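Local coordinates for hypothetical protein Atu0492 (Agrobacterium tumefaciens, PDB 2GMY) that is of unknown function but probably acts in antioxidant defence as an AhpD-like member of the carboxymuconolactone decarboxylase family, at residues S116-E119 with I120-T124; V80-E83 with Q84-A87; W91-A94 with V95-A99. One frame throughout, in Å; residues are numbered along the deposited sequence.

Interaction 1: S116-E119 with I120-T124; sequences SDEE and IVKIT
Lys122 brings its ammonium over one face of the Glu118 carboxylate, with NZ 3.7 Å from OE2, a long salt bridge in which CE lies just as close to that oxygen. The carboxylate of Glu119 turns back on the start of the helix: Ser116 N donates to its OE1 (2.9 Å), arriving on the anti side and 29° out of the carboxylate plane. In return Ser116 OG accepts from Glu119 N at 3.1 Å, which completes a capping box with Ser116 as N-cap of helix 117-139. Glu119 can do this because its CG stands opposite the carbonyl carbon (chi1 -74°) and the chain runs out extended from there. Ordinary helical bonds follow, among them Ile120 N to Ser116 O (2.9 Å) and Ile123 N to Glu119 O (2.8 Å). One turn on, Ile120 O takes both Thr124 N and Thr124 OG1, from opposite faces of its plane. Ile120 also packs on Phe140 of the second subunit, and Val121 on Ala14 of that subunit. The capping box pairs two backbone N-H groups of the first turn, and an acidic side chain there probably suits the helix dipole. The Glu118-Lys122 attraction is probably weak; the ammonium also hydrogen-bonds Ser28 O.

Interaction 2: V80-E83 with Q84-A87; sequences VYTE and QERA
Tyr81 and Glu85 stand almost perpendicular to each other, the ring and carboxylate planes 63° apart, and Glu85 OE1 comes to the ring edge, 3.7 Å from CD1. That same oxygen takes Thr82 N at 2.9 Å, on its anti side, and a water that also bonds Val80 O. Thr82 runs obliquely across Glu85 and repays the bond: its OG1, set between backbone N and carbonyl carbon by a chi1 of 72°, accepts from Glu85 N at 3.0 Å. The two residues thus form a capping box, with Thr82 as N-cap of helix 83-96. Glu83 and Arg86 run alongside one another in the same direction yet do not pair directly; OE2 rests on the arginine CD at 3.7 Å, while a water in the guanidinium plane joins NE to Glu83 OE1. Another water ties NH1 to Tyr81 O. Beyond the turn, the guanidinium is held by the carbonyls of Trp75 and Arg76. Glu85 OE2 and Tyr81 OH both bond Trp68, whose ring also meets that of Tyr81 edge-to-face, so the capping turn is fastened to helix 66-70. Glu85 also packs on Leu37 of helix 32-45, and Ala87 on Thr110 and His114 of helix 105-114.

Interaction 3: W91-A94 with V95-A99; sequences WVDA and VTKIA
Val95 lays its CG2 methyl on the indole of Trp91, 3.6 Å from the centroid of the five-membered ring and 20° off the normal, a CH-pi contact between side chains one helical turn apart. The nearest ring atom is CE2, at 3.4 Å from that methyl. On the next ridge Val92 and Thr96 run alongside each other, and the Val92 carbonyl is gripped twice: Thr96 OG1 (2.8 Å) and Thr96 N reach Val92 O from opposite faces of its plane. Asp93 O is likewise shared, here by Lys97 N and Lys97 NZ, the latter 3.0 Å away and above the carbonyl plane rather than on a lone pair. Bends at chi3 and chi4 curl the lysine back so that its ammonium also lies 3.4 Å from Asp93 CB. Lys97 leaves helical geometry at the end of helix 83-96 and is at the N-cap of helix 98-101, so the chain turns here from one helix to the next. Outside this shell the Asp93 carboxylate is held elsewhere, by a salt bridge from Arg41 to OD1 and a hydrogen bond from Trp75 NE1 to OD2, while Asn131 ND2 bonds Thr96 OG1. Helix 32-45 packs against Thr96 through Ala42 and Ile45, helix 117-139 covers Trp91 and Val95 through Ile127, and Arg135 of the second subunit bonds Thr96 O.

Along the chain the order is interaction 2, interaction 3, interaction 1. The first two mark the start and the end of helix 83-96, their centres about 17 Å apart and their segments touching nowhere beyond adjoining in sequence. Interaction 1 opens helix 117-139, and its centre lies about 15 Å from that of interaction 3. Those two do meet: Trp91 NE1 lies 3.0 Å from Thr124 OG1, a probable hydrogen bond, and Ile123 packs on the indole. Interactions 1 and 2 have nearest atoms about 6 Å apart. Each begins a helix with a capping box. Both 1 and 3 reach the second subunit: Thr124 packs on its Phe140 and Trp91 on its Gly139, so their meeting lies beside the interface.

Interaction 1: S116-E119 with I120-T124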
loop_
_atom_site.group_PDB
_atom_site.type_symbol
_atom_site.label_atom_id
_atom_site.label_comp_id
_atom_site.label_asym_id
_atom_site.label_seq_id
_atom_site.Cartn_x
_atom_site.Cartn_y
_atom_site.Cartn_z
ATOM N N SER A 116 28.933 3.632 -14.916
ATOM C CA SER A 116 29.959 4.154 -14.012
ATOM C C SER A 116 29.348 4.983 -12.881
ATOM O O SER A 116 28.186 5.408 -12.964
ATOM C CB SER A 116 30.935 5.041 -14.788
ATOM O OG SER A 116 30.314 6.272 -15.146
ATOM N N ASP A 117 30.131 5.247 -11.833
ATOM C CA ASP A 117 29.642 6.093 -10.743
ATOM C C ASP A 117 29.261 7.479 -11.267
ATOM O O ASP A 117 28.259 8.045 -10.841
ATOM C CB ASP A 117 30.678 6.240 -9.621
ATOM C CG ASP A 117 30.681 5.067 -8.648
ATOM O OD1 ASP A 117 29.919 4.096 -8.850
ATOM O OD2 ASP A 117 31.448 5.138 -7.656
ATOM N N GLU A 118 30.058 8.032 -12.188
ATOM C CA GLU A 118 29.746 9.355 -12.726
ATOM C C GLU A 118 28.383 9.334 -13.424
ATOM O O GLU A 118 27.540 10.193 -13.175
ATOM C CB GLU A 118 30.842 9.862 -13.672
ATOM C CG GLU A 118 30.546 11.270 -14.194
ATOM C CD GLU A 118 31.486 11.724 -15.305
ATOM O OE1 GLU A 118 32.172 10.871 -15.915
ATOM O OE2 GLU A 118 31.518 12.942 -15.578
ATOM N N GLU A 119 28.178 8.335 -14.276
ATOM C CA GLU A 119 26.910 8.160 -14.997
ATOM C C GLU A 119 25.754 7.989 -14.016
ATOM O O GLU A 119 24.671 8.559 -14.207
ATOM C CB GLU A 119 27.005 6.938 -15.917
ATOM C CG GLU A 119 27.861 7.203 -17.138
ATOM C CD GLU A 119 28.202 5.952 -17.948
ATOM O OE1 GLU A 119 28.142 4.813 -17.426
ATOM O OE2 GLU A 119 28.563 6.127 -19.137
ATOM N N ILE A 120 25.981 7.218 -12.959
ATOM C CA ILE A 120 24.918 7.006 -11.960
ATOM C C ILE A 120 24.506 8.313 -11.286
ATOM O O ILE A 120 23.315 8.544 -11.049
ATOM C CB ILE A 120 25.308 5.917 -10.925
ATOM C CG1 ILE A 120 25.367 4.552 -11.622
ATOM C CG2 ILE A 120 24.326 5.900 -9.745
ATOM C CD1 ILE A 120 25.930 3.411 -10.765
ATOM N N VAL A 121 25.474 9.181 -10.986
ATOM C CA VAL A 121 25.139 10.478 -10.406
ATOM C C VAL A 121 24.299 11.290 -11.380
ATOM O O VAL A 121 23.276 11.873 -10.992
ATOM C CB VAL A 121 26.396 11.251 -9.944
ATOM C CG1 VAL A 121 26.000 12.610 -9.354
ATOM C CG2 VAL A 121 27.142 10.432 -8.909
ATOM N N LYS A 122 24.716 11.327 -12.650
ATOM C CA LYS A 122 23.937 12.031 -13.695
ATOM C C LYS A 122 22.512 11.474 -13.796
ATOM O O LYS A 122 21.533 12.216 -13.832
ATOM C CB LYS A 122 24.640 11.928 -15.053
ATOM C CG LYS A 122 26.002 12.602 -15.084
ATOM C CD LYS A 122 26.650 12.426 -16.444
ATOM C CE LYS A 122 27.963 13.182 -16.501
ATOM N NZ LYS A 122 28.613 12.930 -17.814
ATOM N N ILE A 123 22.410 10.149 -13.826
ATOM C CA ILE A 123 21.109 9.474 -13.863
ATOM C C ILE A 123 20.226 9.864 -12.681
ATOM O O ILE A 123 19.032 10.164 -12.854
ATOM C CB ILE A 123 21.322 7.951 -13.869
ATOM C CG1 ILE A 123 21.804 7.499 -15.245
ATOM C CG2 ILE A 123 20.037 7.179 -13.488
ATOM C CD1 ILE A 123 22.498 6.152 -15.195
ATOM N N THR A 124 20.810 9.854 -11.482
ATOM C CA THR A 124 20.035 10.068 -10.264
ATOM C C THR A 124 19.579 11.532 -10.141
ATOM O O THR A 124 18.460 11.803 -9.719
ATOM C CB THR A 124 20.790 9.544 -9.022
ATOM O OG1 THR A 124 21.174 8.172 -9.249
ATOM C CG2 THR A 124 19.900 9.606 -7.794
#

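Interaction 2: V80-E83 with Q84-A87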
loop_
_atom_site.group_PDB
_atom_site.type_symbol
_atom_site.label_atom_id
_atom_site.label_comp_id
_atom_site.label_asym_id
_atom_site.label_seq_id
_atom_site.Cartn_x
_atom_site.Cartn_y
_atom_site.Cartn_z
ATOM N N VAL A 80 11.062 -5.854 -25.025
ATOM C CA VAL A 80 11.610 -4.799 -25.894
ATOM C C VAL A 80 12.894 -4.149 -25.343
ATOM O O VAL A 80 13.783 -3.779 -26.116
ATOM C CB VAL A 80 10.537 -3.742 -26.317
ATOM C CG1 VAL A 80 10.115 -2.904 -25.170
ATOM C CG2 VAL A 80 11.067 -2.845 -27.434
ATOM N N TYR A 81 13.008 -4.058 -24.019
ATOM C CA TYR A 81 14.135 -3.351 -23.382
ATOM C C TYR A 81 15.411 -4.180 -23.263
ATOM O O TYR A 81 15.365 -5.371 -22.929
ATOM C CB TYR A 81 13.704 -2.773 -22.016
ATOM C CG TYR A 81 12.463 -1.946 -22.212
ATOM C CD1 TYR A 81 12.519 -0.710 -22.869
ATOM C CD2 TYR A 81 11.217 -2.437 -21.834
ATOM C CE1 TYR A 81 11.360 0.026 -23.116
ATOM C CE2 TYR A 81 10.054 -1.707 -22.054
ATOM C CZ TYR A 81 10.136 -0.478 -22.704
ATOM O OH TYR A 81 8.994 0.242 -22.939
ATOM N N THR A 82 16.547 -3.538 -23.528
ATOM C CA THR A 82 17.852 -4.171 -23.360
ATOM C C THR A 82 18.156 -4.400 -21.874
ATOM O O THR A 82 17.518 -3.800 -21.004
ATOM C CB THR A 82 18.972 -3.291 -23.942
ATOM O OG1 THR A 82 19.161 -2.149 -23.103
ATOM C CG2 THR A 82 18.626 -2.822 -25.370
ATOM N N GLU A 83 19.148 -5.235 -21.564
ATOM C CA GLU A 83 19.486 -5.459 -20.159
ATOM C C GLU A 83 19.927 -4.154 -19.485
ATOM O O GLU A 83 19.577 -3.894 -18.339
ATOM C CB GLU A 83 20.540 -6.560 -19.991
ATOM C CG GLU A 83 19.986 -7.956 -20.325
ATOM C CD GLU A 83 18.691 -8.295 -19.567
ATOM O OE1 GLU A 83 18.683 -8.206 -18.316
ATOM O OE2 GLU A 83 17.676 -8.660 -20.219
ATOM N N GLN A 84 20.657 -3.327 -20.222
ATOM C CA GLN A 84 21.065 -2.024 -19.707
ATOM C C GLN A 84 19.848 -1.142 -19.415
ATOM O O GLN A 84 19.772 -0.526 -18.352
ATOM C CB GLN A 84 21.968 -1.314 -20.702
ATOM C CG GLN A 84 22.478 0.018 -20.192
ATOM C CD GLN A 84 23.495 0.640 -21.126
ATOM O OE1 GLN A 84 23.377 0.537 -22.349
ATOM N NE2 GLN A 84 24.486 1.329 -20.549
ATOM N N GLU A 85 18.911 -1.077 -20.362
ATOM C CA GLU A 85 17.662 -0.315 -20.142
ATOM C C GLU A 85 16.890 -0.852 -18.934
ATOM O O GLU A 85 16.353 -0.067 -18.128
ATOM C CB GLU A 85 16.767 -0.341 -21.381
ATOM C CG GLU A 85 17.342 0.484 -22.511
ATOM C CD GLU A 85 16.570 0.355 -23.816
ATOM O OE1 GLU A 85 16.042 -0.740 -24.110
ATOM O OE2 GLU A 85 16.505 1.359 -24.553
ATOM N N ARG A 86 16.823 -2.177 -18.804
ATOM C CA ARG A 86 16.165 -2.768 -17.634
ATOM C C ARG A 86 16.819 -2.379 -16.321
ATOM O O ARG A 86 16.133 -2.152 -15.321
ATOM C CB ARG A 86 16.079 -4.292 -17.727
ATOM C CG ARG A 86 15.198 -4.748 -18.853
ATOM C CD ARG A 86 15.108 -6.271 -18.893
ATOM N NE ARG A 86 14.296 -6.796 -17.791
ATOM C CZ ARG A 86 12.962 -6.785 -17.765
ATOM N NH1 ARG A 86 12.264 -6.287 -18.786
ATOM N NH2 ARG A 86 12.324 -7.266 -16.705
ATOM N N ALA A 87 18.148 -2.303 -16.325
ATOM C CA ALA A 87 18.887 -1.914 -15.135
ATOM C C ALA A 87 18.514 -0.481 -14.771
ATOM O O ALA A 87 18.246 -0.159 -13.616
ATOM C CB ALA A 87 20.367 -2.028 -15.399
HETATM O O HOH W 1 15.181 -1.351 -26.533
HETATM O O HOH W 2 13.295 -6.514 -21.619
HETATM O O HOH W 3 21.120 -0.507 -24.007
HETATM O O HOH W 4 16.183 -8.146 -16.171
#

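Interaction 3: W91-A94 with V95-A99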
loop_
_atom_site.group_PDB
_atom_site.type_symbol
_atom_site.label_atom_id
_atom_site.label_comp_id
_atom_site.label_asym_id
_atom_site.label_seq_id
_atom_site.Cartn_x
_atom_site.Cartn_y
_atom_site.Cartn_z
ATOM N N TRP A 91 16.084 1.222 -11.463
ATOM C CA TRP A 91 16.545 2.315 -10.615
ATOM C C TRP A 91 15.589 3.498 -10.686
ATOM O O TRP A 91 15.276 4.122 -9.656
ATOM C CB TRP A 91 17.942 2.740 -11.038
ATOM C CG TRP A 91 18.632 3.691 -10.113
ATOM C CD1 TRP A 91 19.064 4.958 -10.417
ATOM C CD2 TRP A 91 19.016 3.460 -8.747
ATOM N NE1 TRP A 91 19.692 5.523 -9.336
ATOM C CE2 TRP A 91 19.676 4.632 -8.296
ATOM C CE3 TRP A 91 18.872 2.385 -7.866
ATOM C CZ2 TRP A 91 20.184 4.757 -6.993
ATOM C CZ3 TRP A 91 19.389 2.508 -6.563
ATOM C CH2 TRP A 91 20.039 3.686 -6.152
ATOM N N VAL A 92 15.124 3.820 -11.892
ATOM C CA VAL A 92 14.099 4.860 -12.007
ATOM C C VAL A 92 12.902 4.542 -11.105
ATOM O O VAL A 92 12.426 5.406 -10.359
ATOM C CB VAL A 92 13.657 5.067 -13.464
ATOM C CG1 VAL A 92 12.459 6.015 -13.548
ATOM C CG2 VAL A 92 14.819 5.604 -14.281
ATOM N N ASP A 93 12.424 3.303 -11.170
ATOM C CA ASP A 93 11.303 2.885 -10.332
ATOM C C ASP A 93 11.631 3.006 -8.833
ATOM O O ASP A 93 10.860 3.617 -8.074
ATOM C CB ASP A 93 10.920 1.446 -10.674
ATOM C CG ASP A 93 10.203 1.336 -12.010
ATOM O OD1 ASP A 93 10.237 2.300 -12.802
ATOM O OD2 ASP A 93 9.601 0.268 -12.260
ATOM N N ALA A 94 12.767 2.448 -8.418
ATOM C CA ALA A 94 13.120 2.407 -6.987
ATOM C C ALA A 94 13.277 3.806 -6.400
ATOM O O ALA A 94 12.832 4.091 -5.276
ATOM C CB ALA A 94 14.404 1.583 -6.769
ATOM N N VAL A 95 13.895 4.691 -7.187
ATOM C CA VAL A 95 14.217 6.043 -6.726
ATOM C C VAL A 95 12.994 6.948 -6.825
ATOM O O VAL A 95 12.767 7.797 -5.973
ATOM C CB VAL A 95 15.429 6.616 -7.490
ATOM C CG1 VAL A 95 15.711 8.061 -7.096
ATOM C CG2 VAL A 95 16.659 5.774 -7.196
ATOM N N THR A 96 12.186 6.765 -7.867
ATOM C CA THR A 96 10.941 7.539 -7.953
ATOM C C THR A 96 10.032 7.227 -6.752
ATOM O O THR A 96 9.369 8.107 -6.219
ATOM C CB THR A 96 10.238 7.303 -9.299
ATOM O OG1 THR A 96 11.060 7.848 -10.340
ATOM C CG2 THR A 96 8.888 7.977 -9.345
ATOM N N LYS A 97 10.044 5.967 -6.331
ATOM C CA LYS A 97 9.256 5.536 -5.179
ATOM C C LYS A 97 10.139 5.351 -3.946
ATOM O O LYS A 97 9.981 4.383 -3.192
ATOM C CB LYS A 97 8.496 4.244 -5.491
ATOM C CG LYS A 97 7.471 4.399 -6.611
ATOM C CD LYS A 97 6.745 3.073 -6.887
ATOM C CE LYS A 97 7.712 1.979 -7.331
ATOM N NZ LYS A 97 8.259 2.260 -8.686
ATOM N N ILE A 98 11.036 6.308 -3.730
ATOM C CA ILE A 98 12.054 6.217 -2.671
ATOM C C ILE A 98 11.461 5.960 -1.281
ATOM O O ILE A 98 12.029 5.202 -0.502
ATOM C CB ILE A 98 12.951 7.501 -2.634
ATOM C CG1 ILE A 98 14.265 7.259 -1.870
ATOM C CG2 ILE A 98 12.174 8.720 -2.107
ATOM C CD1 ILE A 98 15.271 6.456 -2.628
ATOM N N ALA A 99 10.309 6.563 -0.989
ATOM C CA ALA A 99 9.737 6.460 0.352
ATOM C C ALA A 99 9.290 5.037 0.648
ATOM O O ALA A 99 9.349 4.607 1.806
ATOM C CB ALA A 99 8.590 7.424 0.528
#